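Local coordinates for ADP-ribosylation factor guanine nucleotide-exchange factor SEC7 (Saccharomyces cerevisiae, PDB 4OIY), which activates the GTPase ARF1 at the trans-Golgi network by exchanging its guanine nucleotide, through its Sec7 domain, and so takes part in vesicle budding and Golgi traffic, at residues S13-I18 and P28-K33; D61-G66 and I71-A76; D90-F95 and V135-L140. All blocks are in the same frame, centred on the assembly; numbering follows the deposited sequence. Where two conformers were deposited one is given.

Contact 1 of 3, residues S13-I18 and P28-K33; sequences SECIAI and PVLIKK
C15 puts its thiol group into the middle of the gap between two antiparallel helical turns, where it meets V29, L30 and K33. The short axes of 13-18 and 28-32 run at 164° and pass 10.2 Å apart, so side chains rather than backbones fill the interface. C15 has the largest surface buried here; with SG opposite the carbonyl carbon (chi1 -72°), the sulfur lies beside the residue's own backbone N and faces the second helix. Two parts of the residue divide the work. CB of C15 rests against CD2 of L30 at 3.6 Å; SG of C15 meets the lysine methylenes, tightly at CE of K33 (3.3 Å) and also at CD of K33 (3.5 Å). The sulfur also lies 4.1 Å from CG1 of V29. Cysteine suits this place, compact enough to sit between the helices, with a large, polarisable sulfur that touches V29, L30 and K33.

V29 serves two neighbours with one methyl. Its CG1 reaches C15 SG and, 4.0 Å away, the CD1 end of I18, the two side chains meeting tip to tip. L30 leaves its helix alongside the interface, yet its branch brings CD2 back to the cysteine. F35, in the loop after helix 23-32, touches both C15 and L30.

K33, at the margin, bends twice near its end, so that its carbon chain lines the sulfur while the ammonium stays at the edge, on the side of E14. NZ of K33 and OE1 of E14 remain 5.0 Å apart, close enough for mutual attraction but not for a salt bridge. With no hydrogen bond crossing between the segments, cohesion of this helical hairpin rests mainly on dispersion and the exclusion of water, perhaps with a modest electrostatic pull at its edge.

Contact 2 of 3, residues D61-G66 and I71-A76; sequences DYLGEG and IAIMHA
Y62 and I73 meet at about a right angle, the phenol end of the tyrosine running across the tip of the isoleucine. CD1 of I73 lies 3.5 Å from OH and 4.0 Å from CZ of Y62, so only the far end of the ring takes part. That reach comes from the first torsion of Y62: with CG opposite the backbone N (chi1 179°), the long side chain is swung out to the second helix although its first bond does not aim there.

I73 turns its other branch to L63. CG2 of I73 stands 3.7 Å from CD2 of L63, and these two side chains also cross nearly perpendicularly. A beta-branched isoleucine is apt here because its two arms serve two different partners.

L63 and M74 form the closest backbone approach, their CA atoms 5.0 Å apart. Here M74 packs against backbone: its CB sits 3.4 Å from the carbonyl O of L63, and its CG 4.0 Å from CB of L63. The flexible methionine bends at its second and third torsions, leading its sulfur away from the segment. Farther along, CG1 of I71 lies 4.0 Å from the carbonyl O of E65.

This corner, where helix 56-64 turns into helix 68-79, packs on two further helices. I44 of helix 41-50 touches both Y62 and I73, and L48 touches L63, while F111 of helix 105-122 touches both L63 and M74.

Contact 3 of 3, residues D90-F95 and V135-L140; sequences DALRSF and VLSYSL
L92 reaches across to S137 and L140, while the flat groups of both helices turn to other neighbours. The guanidinium of R93 receives the D90 carboxylate at its edge: OD1 of D90 lies 2.7 Å from NH1 of R93, in the guanidinium plane. The N-H...O angle of 134° makes this salt bridge well bent. NH2 of R93 binds the carbonyl of N189, helping to fix the rotation of the group. The ring of F95 joins an aromatic cluster, edge-to-face with F81 and F99, its plane about 20° from that of F115. Y138, on the helix across the contact, turns away from 90-95 and packs edge-to-face with Y134.

Across the interface the leucine touches chiefly through CD2. CD2 of L92 lies 3.8 Å from CB of L140 and 4.0 Å from the carbonyl O of S137, and the two leucines meet at a slant. With its CG opposite the backbone N (chi1 -161°), L92 extends over a gap where its CA and that of S137 are 7.4 Å apart. Serine suits such closeness: OG of S137 hydrogen-bonds the carbonyl O of A133, so its polar end is satisfied within its own helix while the leucine packs on the backbone.

Around this small, buried contact, M112 of helix 105-122 touches L92, and I186 of helix 176-188 touches L140. I88, one turn before L92 on helix 88-96, packs on both S137 and L140.

From the N terminus, the three contacts follow one another in series, each closing before the next opens, so none nests or crosses. Contact 1 folds the first two helices into a hairpin at one end of the elongated all-helical Sec7 domain. Contact 2 closes a tight turn between helices 56-64 and 68-79, about 19 Å away between centres. Contact 3 spans a much longer loop of chain, tying helix 88-96 to helix 130-148 past the intervening helix 105-122. That last helix touches both contacts 2 and 3, whose nearest atoms are about 6 Å apart, and so bridges the middle of the fold. In Sec7 domains generally, the loop leading into it carries the catalytic glutamate.

Contact 1 of 3, residues S13-I18 and P28-K33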
loop_
_atom_site.group_PDB
_atom_site.type_symbol
_atom_site.label_atom_id
_atom_site.label_comp_id
_atom_site.label_asym_id
_atom_site.label_seq_id
_atom_site.Cartn_x
_atom_site.Cartn_y
_atom_site.Cartn_z
ATOM N N SER A 13 -4.177 -11.744 21.112
ATOM C CA SER A 13 -3.955 -12.764 20.084
ATOM C C SER A 13 -5.268 -13.410 19.647
ATOM O O SER A 13 -5.469 -13.690 18.470
ATOM C CB SER A 13 -2.954 -13.819 20.565
ATOM O OG SER A 13 -1.668 -13.235 20.739
ATOM N N GLU A 14 -6.180 -13.611 20.592
ATOM C CA GLU A 14 -7.517 -14.098 20.260
ATOM C C GLU A 14 -8.251 -13.129 19.329
ATOM O O GLU A 14 -8.872 -13.563 18.362
ATOM C CB GLU A 14 -8.332 -14.354 21.532
ATOM C CG GLU A 14 -7.858 -15.577 22.309
ATOM C CD GLU A 14 -8.539 -15.748 23.660
ATOM O OE1 GLU A 14 -9.008 -14.748 24.240
ATOM O OE2 GLU A 14 -8.592 -16.897 24.158
ATOM N N CYS A 15 -8.156 -11.831 19.607
ATOM C CA CYS A 15 -8.776 -10.800 18.757
ATOM C C CYS A 15 -8.151 -10.742 17.362
ATOM O O CYS A 15 -8.844 -10.502 16.370
ATOM C CB CYS A 15 -8.658 -9.416 19.399
ATOM S SG CYS A 15 -9.709 -9.125 20.840
ATOM N N ILE A 16 -6.838 -10.944 17.295
ATOM C CA ILE A 16 -6.126 -10.970 16.017
ATOM C C ILE A 16 -6.595 -12.172 15.191
ATOM O O ILE A 16 -6.777 -12.068 13.976
ATOM C CB ILE A 16 -4.595 -10.987 16.239
ATOM C CG1 ILE A 16 -4.147 -9.608 16.737
ATOM C CG2 ILE A 16 -3.847 -11.376 14.964
ATOM C CD1 ILE A 16 -2.719 -9.551 17.235
ATOM N N ALA A 17 -6.812 -13.302 15.849
ATOM C CA ALA A 17 -7.343 -14.478 15.159
ATOM C C ALA A 17 -8.736 -14.204 14.594
ATOM O O ALA A 17 -9.035 -14.595 13.458
ATOM C CB ALA A 17 -7.371 -15.683 16.092
ATOM N N ILE A 18 -9.573 -13.520 15.369
ATOM C CA ILE A 18 -10.911 -13.148 14.897
ATOM C C ILE A 18 -10.773 -12.230 13.685
ATOM O O ILE A 18 -11.464 -12.416 12.684
ATOM C CB ILE A 18 -11.747 -12.469 16.005
ATOM C CG1 ILE A 18 -12.023 -13.456 17.141
ATOM C CG2 ILE A 18 -13.067 -11.948 15.448
ATOM C CD1 ILE A 18 -12.534 -12.798 18.401
ATOM N N PRO A 28 -16.054 -4.720 16.416
ATOM C CA PRO A 28 -16.875 -4.616 17.625
ATOM C C PRO A 28 -16.361 -5.434 18.806
ATOM O O PRO A 28 -16.718 -5.118 19.936
ATOM C CB PRO A 28 -18.244 -5.154 17.180
ATOM C CG PRO A 28 -18.246 -5.045 15.699
ATOM C CD PRO A 28 -16.824 -5.298 15.301
ATOM N N VAL A 29 -15.559 -6.471 18.556
ATOM C CA VAL A 29 -14.935 -7.263 19.629
ATOM C C VAL A 29 -13.719 -6.559 20.235
ATOM O O VAL A 29 -13.500 -6.616 21.443
ATOM C CB VAL A 29 -14.498 -8.664 19.130
ATOM C CG1 VAL A 29 -13.752 -9.426 20.221
ATOM C CG2 VAL A 29 -15.698 -9.465 18.648
ATOM N N LEU A 30 -12.916 -5.908 19.394
ATOM C CA LEU A 30 -11.771 -5.135 19.865
ATOM C C LEU A 30 -12.192 -3.970 20.769
ATOM O O LEU A 30 -11.504 -3.663 21.738
ATOM C CB LEU A 30 -10.958 -4.595 18.684
ATOM C CG LEU A 30 -10.098 -5.606 17.919
ATOM C CD1 LEU A 30 -9.791 -5.078 16.526
ATOM C CD2 LEU A 30 -8.812 -5.909 18.676
ATOM N N ILE A 31 -13.313 -3.330 20.435
ATOM C CA ILE A 31 -13.839 -2.216 21.235
ATOM C C ILE A 31 -14.377 -2.753 22.565
ATOM O O ILE A 31 -14.015 -2.255 23.627
ATOM C CB ILE A 31 -14.943 -1.433 20.482
ATOM C CG1 ILE A 31 -14.401 -0.848 19.167
ATOM C CG2 ILE A 31 -15.488 -0.304 21.352
ATOM C CD1 ILE A 31 -15.483 -0.483 18.171
ATOM N N LYS A 32 -15.222 -3.781 22.486
ATOM C CA LYS A 32 -15.758 -4.489 23.660
ATOM C C LYS A 32 -14.655 -4.814 24.662
ATOM O O LYS A 32 -14.812 -4.582 25.861
ATOM C CB LYS A 32 -16.479 -5.776 23.211
ATOM C CG LYS A 32 -17.092 -6.630 24.320
ATOM C CD LYS A 32 -16.165 -7.739 24.795
ATOM C CE LYS A 32 -16.840 -8.619 25.835
ATOM N NZ LYS A 32 -15.853 -9.247 26.760
ATOM N N LYS A 33 -13.538 -5.338 24.159
ATOM C CA LYS A 33 -12.430 -5.770 25.010
ATOM C C LYS A 33 -11.416 -4.667 25.328
ATOM O O LYS A 33 -10.467 -4.901 26.073
ATOM C CB LYS A 33 -11.725 -6.971 24.379
ATOM C CG LYS A 33 -12.609 -8.205 24.293
ATOM C CD LYS A 33 -11.986 -9.317 23.463
ATOM C CE LYS A 33 -10.603 -9.712 23.961
ATOM N NZ LYS A 33 -10.582 -10.107 25.399
#

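Contact 2 of 3, residues D61-G66 and I71-A76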
loop_
_atom_site.group_PDB
_atom_site.type_symbol
_atom_site.label_atom_id
_atom_site.label_comp_id
_atom_site.label_asym_id
_atom_site.label_seq_id
_atom_site.Cartn_x
_atom_site.Cartn_y
_atom_site.Cartn_z
ATOM N N ASP A 61 -7.621 -6.984 1.904
ATOM C CA ASP A 61 -8.992 -7.238 1.475
ATOM C C ASP A 61 -9.976 -6.363 2.256
ATOM O O ASP A 61 -10.938 -5.860 1.685
ATOM C CB ASP A 61 -9.318 -8.726 1.610
ATOM C CG ASP A 61 -8.735 -9.570 0.472
ATOM O OD1 ASP A 61 -7.934 -9.073 -0.337
ATOM O OD2 ASP A 61 -9.110 -10.752 0.371
ATOM N N TYR A 62 -9.712 -6.152 3.541
ATOM C CA TYR A 62 -10.548 -5.308 4.390
ATOM C C TYR A 62 -10.489 -3.851 3.924
ATOM O O TYR A 62 -11.517 -3.202 3.772
ATOM C CB TYR A 62 -10.081 -5.444 5.838
ATOM C CG TYR A 62 -10.819 -4.611 6.861
ATOM C CD1 TYR A 62 -12.191 -4.723 7.028
ATOM C CD2 TYR A 62 -10.130 -3.746 7.702
ATOM C CE1 TYR A 62 -12.852 -3.990 7.995
ATOM C CE2 TYR A 62 -10.784 -3.004 8.667
ATOM C CZ TYR A 62 -12.147 -3.125 8.799
ATOM O OH TYR A 62 -12.795 -2.396 9.767
ATOM N N LEU A 63 -9.285 -3.352 3.684
ATOM C CA LEU A 63 -9.112 -1.986 3.203
ATOM C C LEU A 63 -9.659 -1.792 1.795
ATOM O O LEU A 63 -10.025 -0.669 1.420
ATOM C CB LEU A 63 -7.631 -1.603 3.211
ATOM C CG LEU A 63 -6.946 -1.538 4.579
ATOM C CD1 LEU A 63 -5.480 -1.219 4.357
ATOM C CD2 LEU A 63 -7.614 -0.529 5.498
ATOM N N GLY A 64 -9.706 -2.878 1.028
ATOM C CA GLY A 64 -10.129 -2.835 -0.362
ATOM C C GLY A 64 -11.615 -2.997 -0.604
ATOM O O GLY A 64 -12.045 -2.869 -1.746
ATOM N N GLU A 65 -12.400 -3.277 0.438
ATOM C CA GLU A 65 -13.834 -3.527 0.265
ATOM C C GLU A 65 -14.488 -2.330 -0.421
ATOM O O GLU A 65 -14.180 -1.178 -0.104
ATOM C CB GLU A 65 -14.534 -3.781 1.608
ATOM C CG GLU A 65 -14.070 -5.001 2.396
ATOM C CD GLU A 65 -14.518 -6.340 1.829
ATOM O OE1 GLU A 65 -15.368 -6.376 0.911
ATOM O OE2 GLU A 65 -14.007 -7.376 2.322
ATOM N N GLY A 66 -15.387 -2.619 -1.359
ATOM C CA GLY A 66 -16.168 -1.601 -2.056
ATOM C C GLY A 66 -17.374 -1.183 -1.234
ATOM O O GLY A 66 -18.521 -1.401 -1.638
ATOM N N ILE A 71 -13.629 2.266 2.541
ATOM C CA ILE A 71 -12.872 3.251 1.769
ATOM C C ILE A 71 -12.333 4.337 2.708
ATOM O O ILE A 71 -11.180 4.744 2.595
ATOM C CB ILE A 71 -13.713 3.849 0.607
ATOM C CG1 ILE A 71 -13.982 2.772 -0.455
ATOM C CG2 ILE A 71 -12.994 5.038 -0.025
ATOM C CD1 ILE A 71 -14.978 3.171 -1.519
ATOM N N ALA A 72 -13.163 4.788 3.639
ATOM C CA ALA A 72 -12.760 5.798 4.619
ATOM C C ALA A 72 -11.612 5.304 5.507
ATOM O O ALA A 72 -10.667 6.052 5.776
ATOM C CB ALA A 72 -13.956 6.229 5.456
ATOM N N ILE A 73 -11.684 4.043 5.930
ATOM C CA ILE A 73 -10.618 3.432 6.727
ATOM C C ILE A 73 -9.335 3.367 5.902
ATOM O O ILE A 73 -8.252 3.645 6.414
ATOM C CB ILE A 73 -11.004 2.013 7.229
ATOM C CG1 ILE A 73 -12.167 2.097 8.225
ATOM C CG2 ILE A 73 -9.814 1.315 7.890
ATOM C CD1 ILE A 73 -12.911 0.791 8.418
ATOM N N MET A 74 -9.450 2.976 4.637
ATOM C CA MET A 74 -8.283 2.909 3.765
ATOM C C MET A 74 -7.656 4.290 3.587
ATOM O O MET A 74 -6.444 4.417 3.592
ATOM C CB MET A 74 -8.650 2.297 2.414
ATOM C CG MET A 74 -7.463 2.060 1.495
ATOM S SD MET A 74 -7.097 3.470 0.436
ATOM C CE MET A 74 -8.342 3.173 -0.812
ATOM N N HIS A 75 -8.480 5.323 3.425
ATOM C CA HIS A 75 -7.936 6.669 3.299
ATOM C C HIS A 75 -7.175 7.076 4.564
ATOM O O HIS A 75 -6.071 7.640 4.484
ATOM C CB HIS A 75 -9.030 7.660 2.943
ATOM C CG HIS A 75 -9.536 7.503 1.541
ATOM N ND1 HIS A 75 -10.681 8.120 1.087
ATOM C CD2 HIS A 75 -9.055 6.789 0.497
ATOM C CE1 HIS A 75 -10.875 7.804 -0.182
ATOM N NE2 HIS A 75 -9.898 7.000 -0.565
ATOM N N ALA A 76 -7.747 6.754 5.721
ATOM C CA ALA A 76 -7.073 7.012 7.000
ATOM C C ALA A 76 -5.770 6.220 7.114
ATOM O O ALA A 76 -4.790 6.707 7.645
ATOM C CB ALA A 76 -7.982 6.674 8.169
#

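Contact 3 of 3, residues D90-F95 and V135-L140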
loop_
_atom_site.group_PDB
_atom_site.type_symbol
_atom_site.label_atom_id
_atom_site.label_comp_id
_atom_site.label_asym_id
_atom_site.label_seq_id
_atom_site.Cartn_x
_atom_site.Cartn_y
_atom_site.Cartn_z
ATOM N N ASP A 90 10.788 4.567 -2.522
ATOM C CA ASP A 90 10.847 4.289 -1.094
ATOM C C ASP A 90 9.474 4.409 -0.448
ATOM O O ASP A 90 9.113 3.608 0.415
ATOM C CB ASP A 90 11.897 5.167 -0.417
ATOM C CG ASP A 90 13.316 4.615 -0.601
ATOM O OD1 ASP A 90 13.466 3.407 -0.897
ATOM O OD2 ASP A 90 14.273 5.381 -0.452
ATOM N N ALA A 91 8.687 5.379 -0.904
ATOM C CA ALA A 91 7.311 5.522 -0.432
ATOM C C ALA A 91 6.461 4.320 -0.818
ATOM O O ALA A 91 5.771 3.760 0.018
ATOM C CB ALA A 91 6.692 6.803 -0.965
ATOM N N LEU A 92 6.552 3.909 -2.079
ATOM C CA LEU A 92 5.829 2.730 -2.557
ATOM C C LEU A 92 6.234 1.457 -1.802
ATOM O O LEU A 92 5.385 0.610 -1.494
ATOM C CB LEU A 92 6.086 2.538 -4.048
ATOM C CG LEU A 92 5.127 1.662 -4.846
ATOM C CD1 LEU A 92 3.729 2.249 -4.810
ATOM C CD2 LEU A 92 5.639 1.551 -6.269
ATOM N N ARG A 93 7.528 1.308 -1.511
ATOM C CA ARG A 93 8.011 0.125 -0.797
ATOM C C ARG A 93 7.407 0.081 0.603
ATOM O O ARG A 93 6.894 -0.955 1.038
ATOM C CB ARG A 93 9.551 0.077 -0.720
ATOM C CG ARG A 93 10.039 -1.268 -0.177
ATOM C CD ARG A 93 11.543 -1.516 -0.194
ATOM N NE ARG A 93 12.196 -1.387 -1.503
ATOM C CZ ARG A 93 12.792 -0.282 -1.944
ATOM N NH1 ARG A 93 12.800 0.824 -1.207
ATOM N NH2 ARG A 93 13.367 -0.271 -3.136
ATOM N N SER A 94 7.452 1.211 1.300
ATOM C CA SER A 94 6.878 1.313 2.635
ATOM C C SER A 94 5.388 0.971 2.616
ATOM O O SER A 94 4.903 0.197 3.435
ATOM C CB SER A 94 7.085 2.720 3.194
ATOM O OG SER A 94 6.383 2.893 4.413
ATOM N N PHE A 95 4.683 1.528 1.641
ATOM C CA PHE A 95 3.244 1.344 1.519
ATOM C C PHE A 95 2.865 -0.102 1.160
ATOM O O PHE A 95 2.079 -0.740 1.863
ATOM C CB PHE A 95 2.719 2.317 0.460
ATOM C CG PHE A 95 1.225 2.318 0.310
ATOM C CD1 PHE A 95 0.403 2.570 1.393
ATOM C CD2 PHE A 95 0.645 2.117 -0.936
ATOM C CE1 PHE A 95 -0.978 2.578 1.248
ATOM C CE2 PHE A 95 -0.728 2.133 -1.093
ATOM C CZ PHE A 95 -1.544 2.367 0.002
ATOM N N VAL A 135 0.227 7.123 -12.237
ATOM C CA VAL A 135 0.613 6.237 -13.337
ATOM C C VAL A 135 2.017 5.675 -13.170
ATOM O O VAL A 135 2.283 4.526 -13.528
ATOM C CB VAL A 135 0.458 6.878 -14.733
ATOM C CG1 VAL A 135 -0.986 7.295 -14.971
ATOM C CG2 VAL A 135 1.426 8.034 -14.932
ATOM N N LEU A 136 2.921 6.483 -12.616
ATOM C CA LEU A 136 4.286 6.033 -12.392
ATOM C C LEU A 136 4.311 4.865 -11.416
ATOM O O LEU A 136 5.107 3.948 -11.573
ATOM C CB LEU A 136 5.150 7.185 -11.882
ATOM C CG LEU A 136 6.630 6.881 -11.625
ATOM C CD1 LEU A 136 7.281 6.277 -12.858
ATOM C CD2 LEU A 136 7.354 8.149 -11.206
ATOM N N SER A 137 3.419 4.889 -10.425
ATOM C CA SER A 137 3.361 3.818 -9.434
ATOM C C SER A 137 3.051 2.465 -10.073
ATOM O O SER A 137 3.632 1.461 -9.703
ATOM C CB SER A 137 2.345 4.145 -8.343
ATOM O OG SER A 137 2.769 5.274 -7.613
ATOM N N TYR A 138 2.143 2.433 -11.050
ATOM C CA TYR A 138 1.866 1.176 -11.760
ATOM C C TYR A 138 3.062 0.689 -12.566
ATOM O O TYR A 138 3.351 -0.500 -12.611
ATOM C CB TYR A 138 0.659 1.304 -12.696
ATOM C CG TYR A 138 -0.635 1.367 -11.943
ATOM C CD1 TYR A 138 -1.312 0.205 -11.593
ATOM C CD2 TYR A 138 -1.167 2.582 -11.552
ATOM C CE1 TYR A 138 -2.492 0.261 -10.875
ATOM C CE2 TYR A 138 -2.345 2.649 -10.852
ATOM C CZ TYR A 138 -3.004 1.484 -10.515
ATOM O OH TYR A 138 -4.174 1.558 -9.805
ATOM N N SER A 139 3.772 1.627 -13.189
ATOM C CA SER A 139 4.951 1.269 -13.959
ATOM C C SER A 139 6.036 0.699 -13.047
ATOM O O SER A 139 6.750 -0.227 -13.428
ATOM C CB SER A 139 5.468 2.483 -14.725
ATOM O OG SER A 139 6.582 2.143 -15.508
ATOM N N LEU A 140 6.145 1.252 -11.843
ATOM C CA LEU A 140 7.120 0.787 -10.871
ATOM C C LEU A 140 6.749 -0.588 -10.340
ATOM O O LEU A 140 7.624 -1.421 -10.143
ATOM C CB LEU A 140 7.268 1.781 -9.718
ATOM C CG LEU A 140 7.944 3.104 -10.091
ATOM C CD1 LEU A 140 7.754 4.150 -9.010
ATOM C CD2 LEU A 140 9.421 2.883 -10.388
#